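Long-range contact in T cell receptor gamma chain (Monodelphis domestica, PDB 7L15), which pairs with the mu chain to form the marsupial gamma mu T cell receptor, which probably recognises antigen at the T cell surface: residues B[161-175]-B[183-195]. Sequence-based numbering, arbitrary orientation.
Sequences WKEDGNSQPLDAQFG and SYSQVSWLTVKED
Gln173 and Trp189 face each other as an antiparallel hydrogen-bonded pair in the C1-set immunoglobulin domain, where the hairpin of strands 173-180 and 183-193 edges one sheet of the beta sandwich. Their backbones bond both ways, Gln173 N to Trp189 O and Trp189 N to Gln173 O, each 2.9 Å; Gly175 N continues the ladder to Val187 O. Past it, the Gln186 side chain donates a hydrogen bond: CG lies anti to its backbone N (chi1 -178°) and the extended chain carries NE2 to 2.8 Å from Gly175 O, nearly in line with the carbonyl.

On the outer face of the sheet, Gln173 CB sits 3.7 Å from the centroid of the six-membered ring of Trp189, a CH-pi contact offset toward the rim. The Gln173 chain turns about its CB-CG bond, leaving its amide steep to the indole, planes 79° apart. This face meets the mu chain, whose Ser188 accepts from Trp189 NE1. One water links the two segments, donating to Asp171 O and Gln173 OE1 and accepting from Thr191 N.

The opposite face closes on the sandwich core. Strand 158-163 of the other sheet brings Trp161 against Leu190, whose CB stands over the six-membered ring, 4.1 Å from its centroid. Leu190 CD2 touches Trp161 CE3 and lies near Leu170 CD1, while CD1 meets Leu170 CB at 3.9 Å. Tyr203 packs edge-to-face with the same indole. Between the two sheets, Trp161 NE1 gives its hydrogen to Ser188 OG, 3.1 Å away and only 8° out of the ring plane.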
loop_
_atom_site.group_PDB
_atom_site.type_symbol
_atom_site.label_atom_id
_atom_site.label_comp_id
_atom_site.label_asym_id
_atom_site.label_seq_id
_atom_site.Cartn_x
_atom_site.Cartn_y
_atom_site.Cartn_z
ATOM N N TRP B 161 6.043 -8.351 -9.142
ATOM C CA TRP B 161 6.694 -9.447 -9.835
ATOM C C TRP B 161 5.652 -10.502 -10.170
ATOM O O TRP B 161 4.834 -10.857 -9.321
ATOM C CB TRP B 161 7.789 -10.070 -8.970
ATOM C CG TRP B 161 8.790 -9.084 -8.439
ATOM C CD1 TRP B 161 8.571 -8.109 -7.501
ATOM C CD2 TRP B 161 10.170 -8.989 -8.803
ATOM N NE1 TRP B 161 9.733 -7.404 -7.271
ATOM C CE2 TRP B 161 10.729 -7.927 -8.054
ATOM C CE3 TRP B 161 10.992 -9.697 -9.693
ATOM C CZ2 TRP B 161 12.070 -7.555 -8.165
ATOM C CZ3 TRP B 161 12.339 -9.319 -9.808
ATOM C CH2 TRP B 161 12.857 -8.254 -9.049
ATOM N N LYS B 162 5.680 -11.002 -11.403
ATOM C CA LYS B 162 4.837 -12.115 -11.811
ATOM C C LYS B 162 5.696 -13.199 -12.445
ATOM O O LYS B 162 6.761 -12.924 -13.004
ATOM C CB LYS B 162 3.769 -11.684 -12.805
ATOM C CG LYS B 162 2.784 -10.656 -12.295
ATOM C CD LYS B 162 1.631 -10.509 -13.287
ATOM C CE LYS B 162 0.634 -9.480 -12.797
ATOM N NZ LYS B 162 0.424 -9.656 -11.340
ATOM N N GLU B 163 5.234 -14.439 -12.358
ATOM C CA GLU B 163 5.847 -15.503 -13.137
ATOM C C GLU B 163 4.921 -15.874 -14.284
ATOM O O GLU B 163 3.697 -15.774 -14.164
ATOM C CB GLU B 163 6.155 -16.734 -12.284
ATOM C CG GLU B 163 4.957 -17.407 -11.670
ATOM C CD GLU B 163 5.370 -18.541 -10.762
ATOM O OE1 GLU B 163 4.771 -18.692 -9.671
ATOM O OE2 GLU B 163 6.317 -19.269 -11.137
ATOM N N ASP B 164 5.519 -16.259 -15.411
ATOM C CA ASP B 164 4.728 -16.614 -16.583
ATOM C C ASP B 164 3.807 -17.782 -16.252
ATOM O O ASP B 164 4.234 -18.781 -15.665
ATOM C CB ASP B 164 5.641 -16.968 -17.759
ATOM C CG ASP B 164 6.574 -15.831 -18.138
ATOM O OD1 ASP B 164 6.635 -14.826 -17.393
ATOM O OD2 ASP B 164 7.246 -15.945 -19.185
ATOM N N GLY B 165 2.533 -17.643 -16.608
ATOM C CA GLY B 165 1.532 -18.642 -16.316
ATOM C C GLY B 165 0.693 -18.338 -15.095
ATOM O O GLY B 165 -0.431 -18.833 -14.991
ATOM N N ASN B 166 1.216 -17.542 -14.172
ATOM C CA ASN B 166 0.476 -17.072 -13.016
ATOM C C ASN B 166 0.169 -15.594 -13.217
ATOM O O ASN B 166 0.870 -14.896 -13.958
ATOM C CB ASN B 166 1.286 -17.300 -11.733
ATOM C CG ASN B 166 0.520 -16.944 -10.464
ATOM O OD1 ASN B 166 -0.533 -16.300 -10.504
ATOM N ND2 ASN B 166 1.069 -17.346 -9.322
ATOM N N SER B 167 -0.895 -15.123 -12.570
ATOM C CA SER B 167 -1.271 -13.723 -12.662
ATOM C C SER B 167 -1.485 -13.074 -11.301
ATOM O O SER B 167 -1.790 -11.874 -11.247
ATOM C CB SER B 167 -2.534 -13.556 -13.522
ATOM O OG SER B 167 -2.459 -12.359 -14.279
ATOM N N GLN B 168 -1.346 -13.835 -10.204
ATOM C CA GLN B 168 -1.200 -13.282 -8.861
ATOM C C GLN B 168 0.221 -12.741 -8.674
ATOM O O GLN B 168 1.192 -13.467 -8.924
ATOM C CB GLN B 168 -1.506 -14.361 -7.809
ATOM N N PRO B 169 0.388 -11.467 -8.303
ATOM C CA PRO B 169 1.719 -10.995 -7.914
ATOM C C PRO B 169 2.364 -11.961 -6.923
ATOM O O PRO B 169 1.696 -12.588 -6.100
ATOM C CB PRO B 169 1.437 -9.621 -7.288
ATOM C CG PRO B 169 0.267 -9.130 -8.041
ATOM C CD PRO B 169 -0.592 -10.364 -8.296
ATOM N N LEU B 170 3.668 -12.122 -7.055
ATOM C CA LEU B 170 4.420 -12.963 -6.141
ATOM C C LEU B 170 4.723 -12.213 -4.845
ATOM O O LEU B 170 4.654 -10.977 -4.771
ATOM C CB LEU B 170 5.710 -13.429 -6.805
ATOM C CG LEU B 170 5.421 -14.148 -8.116
ATOM C CD1 LEU B 170 6.667 -14.275 -8.968
ATOM C CD2 LEU B 170 4.800 -15.514 -7.835
ATOM N N ASP B 171 5.060 -12.983 -3.813
ATOM C CA ASP B 171 5.289 -12.436 -2.475
ATOM C C ASP B 171 6.714 -11.884 -2.431
ATOM O O ASP B 171 7.664 -12.530 -1.974
ATOM C CB ASP B 171 5.035 -13.505 -1.413
ATOM C CG ASP B 171 5.215 -12.987 0.017
ATOM O OD1 ASP B 171 4.595 -11.965 0.386
ATOM O OD2 ASP B 171 5.965 -13.627 0.787
ATOM N N ALA B 172 6.863 -10.665 -2.946
ATOM C CA ALA B 172 8.141 -9.971 -2.927
ATOM C C ALA B 172 8.262 -9.101 -1.674
ATOM O O ALA B 172 7.274 -8.755 -1.036
ATOM C CB ALA B 172 8.309 -9.114 -4.185
ATOM N N GLN B 173 9.493 -8.746 -1.325
ATOM C CA GLN B 173 9.731 -7.780 -0.258
ATOM C C GLN B 173 9.930 -6.402 -0.868
ATOM O O GLN B 173 10.603 -6.268 -1.895
ATOM C CB GLN B 173 10.971 -8.145 0.562
ATOM C CG GLN B 173 10.765 -9.185 1.619
ATOM C CD GLN B 173 10.631 -10.563 1.033
ATOM O OE1 GLN B 173 11.605 -11.143 0.555
ATOM N NE2 GLN B 173 9.417 -11.099 1.062
ATOM N N PHE B 174 9.385 -5.375 -0.219
ATOM C CA PHE B 174 9.500 -4.004 -0.711
ATOM C C PHE B 174 10.092 -3.133 0.376
ATOM O O PHE B 174 9.600 -3.134 1.502
ATOM C CB PHE B 174 8.138 -3.446 -1.133
ATOM C CG PHE B 174 7.402 -4.342 -2.076
ATOM C CD1 PHE B 174 6.622 -5.384 -1.598
ATOM C CD2 PHE B 174 7.525 -4.175 -3.446
ATOM C CE1 PHE B 174 5.954 -6.235 -2.470
ATOM C CE2 PHE B 174 6.862 -5.021 -4.325
ATOM C CZ PHE B 174 6.069 -6.049 -3.834
ATOM N N GLY B 175 11.134 -2.396 0.047
ATOM C CA GLY B 175 11.655 -1.408 0.968
ATOM C C GLY B 175 10.833 -0.136 0.950
ATOM O O GLY B 175 9.959 0.073 0.107
ATOM N N SER B 183 14.206 13.749 -5.646
ATOM C CA SER B 183 14.776 12.457 -6.030
ATOM C C SER B 183 14.459 11.413 -4.967
ATOM O O SER B 183 14.978 11.483 -3.847
ATOM C CB SER B 183 16.281 12.586 -6.248
ATOM O OG SER B 183 16.842 11.344 -6.614
ATOM N N TYR B 184 13.622 10.437 -5.317
ATOM C CA TYR B 184 13.310 9.324 -4.435
ATOM C C TYR B 184 13.700 8.011 -5.093
ATOM O O TYR B 184 13.854 7.925 -6.312
ATOM C CB TYR B 184 11.819 9.299 -4.068
ATOM C CG TYR B 184 11.360 10.498 -3.264
ATOM C CD1 TYR B 184 11.002 11.686 -3.889
ATOM C CD2 TYR B 184 11.270 10.433 -1.876
ATOM C CE1 TYR B 184 10.577 12.788 -3.146
ATOM C CE2 TYR B 184 10.849 11.513 -1.132
ATOM C CZ TYR B 184 10.505 12.692 -1.765
ATOM O OH TYR B 184 10.092 13.766 -1.002
ATOM N N SER B 185 13.826 6.967 -4.272
ATOM C CA SER B 185 14.155 5.649 -4.789
ATOM C C SER B 185 13.469 4.575 -3.952
ATOM O O SER B 185 12.998 4.828 -2.843
ATOM C CB SER B 185 15.669 5.443 -4.812
ATOM O OG SER B 185 16.166 5.449 -3.499
ATOM N N GLN B 186 13.426 3.359 -4.493
ATOM C CA GLN B 186 12.862 2.227 -3.769
ATOM C C GLN B 186 13.445 0.946 -4.327
ATOM O O GLN B 186 13.563 0.797 -5.544
ATOM C CB GLN B 186 11.335 2.160 -3.879
ATOM C CG GLN B 186 10.746 1.023 -3.081
ATOM C CD GLN B 186 9.251 0.871 -3.273
ATOM O OE1 GLN B 186 8.768 0.813 -4.399
ATOM N NE2 GLN B 186 8.510 0.800 -2.166
ATOM N N VAL B 187 13.804 0.019 -3.443
ATOM C CA VAL B 187 14.282 -1.292 -3.864
ATOM C C VAL B 187 13.215 -2.325 -3.524
ATOM O O VAL B 187 12.560 -2.230 -2.490
ATOM C CB VAL B 187 15.642 -1.631 -3.215
ATOM C CG1 VAL B 187 15.490 -1.880 -1.772
ATOM C CG2 VAL B 187 16.251 -2.832 -3.868
ATOM N N SER B 188 13.009 -3.291 -4.410
ATOM C CA SER B 188 12.246 -4.479 -4.049
ATOM C C SER B 188 13.025 -5.714 -4.456
ATOM O O SER B 188 13.919 -5.660 -5.306
ATOM C CB SER B 188 10.868 -4.523 -4.705
ATOM O OG SER B 188 10.990 -4.906 -6.053
ATOM N N TRP B 189 12.681 -6.843 -3.852
ATOM C CA TRP B 189 13.453 -8.039 -4.151
ATOM C C TRP B 189 12.608 -9.292 -3.957
ATOM O O TRP B 189 11.660 -9.312 -3.169
ATOM C CB TRP B 189 14.727 -8.092 -3.307
ATOM C CG TRP B 189 14.574 -8.200 -1.801
ATOM C CD1 TRP B 189 14.713 -9.336 -1.046
ATOM C CD2 TRP B 189 14.349 -7.130 -0.868
ATOM N NE1 TRP B 189 14.562 -9.043 0.288
ATOM C CE2 TRP B 189 14.350 -7.698 0.428
ATOM C CE3 TRP B 189 14.146 -5.752 -1.000
ATOM C CZ2 TRP B 189 14.151 -6.933 1.586
ATOM C CZ3 TRP B 189 13.945 -4.992 0.150
ATOM C CH2 TRP B 189 13.952 -5.587 1.427
ATOM N N LEU B 190 12.962 -10.335 -4.696
ATOM C CA LEU B 190 12.162 -11.551 -4.764
ATOM C C LEU B 190 13.078 -12.751 -4.572
ATOM O O LEU B 190 13.937 -13.033 -5.417
ATOM C CB LEU B 190 11.415 -11.632 -6.090
ATOM C CG LEU B 190 10.664 -12.931 -6.405
ATOM C CD1 LEU B 190 9.377 -13.009 -5.605
ATOM C CD2 LEU B 190 10.387 -13.064 -7.900
ATOM N N THR B 191 12.896 -13.444 -3.456
ATOM C CA THR B 191 13.628 -14.659 -3.138
ATOM C C THR B 191 12.756 -15.855 -3.503
ATOM O O THR B 191 11.619 -15.952 -3.038
ATOM C CB THR B 191 13.983 -14.666 -1.653
ATOM O OG1 THR B 191 14.734 -13.476 -1.355
ATOM C CG2 THR B 191 14.782 -15.900 -1.301
ATOM N N VAL B 192 13.280 -16.753 -4.343
ATOM C CA VAL B 192 12.521 -17.903 -4.829
ATOM C C VAL B 192 13.344 -19.171 -4.699
ATOM O O VAL B 192 14.579 -19.133 -4.735
ATOM C CB VAL B 192 12.076 -17.731 -6.292
ATOM C CG1 VAL B 192 11.270 -16.456 -6.454
ATOM C CG2 VAL B 192 13.277 -17.748 -7.215
ATOM N N LYS B 193 12.644 -20.308 -4.578
ATOM C CA LYS B 193 13.284 -21.620 -4.535
ATOM C C LYS B 193 13.895 -21.989 -5.889
ATOM O O LYS B 193 13.511 -21.471 -6.941
ATOM C CB LYS B 193 12.284 -22.700 -4.136
ATOM C CG LYS B 193 11.684 -22.525 -2.762
ATOM C CD LYS B 193 10.759 -23.709 -2.433
ATOM C CE LYS B 193 10.085 -23.523 -1.084
ATOM N NZ LYS B 193 9.699 -22.076 -0.903
ATOM N N GLU B 194 14.836 -22.941 -5.840
ATOM C CA GLU B 194 15.666 -23.276 -6.999
ATOM C C GLU B 194 14.830 -23.687 -8.209
ATOM O O GLU B 194 15.177 -23.351 -9.349
ATOM C CB GLU B 194 16.640 -24.393 -6.626
ATOM C CG GLU B 194 18.092 -24.105 -6.957
ATOM C CD GLU B 194 19.054 -24.904 -6.096
ATOM O OE1 GLU B 194 18.601 -25.571 -5.143
ATOM O OE2 GLU B 194 20.271 -24.866 -6.365
ATOM N N ASP B 195 13.740 -24.430 -7.985
ATOM C CA ASP B 195 12.877 -24.811 -9.099
ATOM C C ASP B 195 12.394 -23.583 -9.850
ATOM O O ASP B 195 12.397 -23.557 -11.087
ATOM C CB ASP B 195 11.676 -25.616 -8.602
ATOM C CG ASP B 195 12.016 -26.506 -7.437
ATOM O OD1 ASP B 195 12.356 -25.968 -6.354
ATOM O OD2 ASP B 195 11.926 -27.738 -7.607
HETATM O O HOH W 1 10.520 -12.792 -1.736
#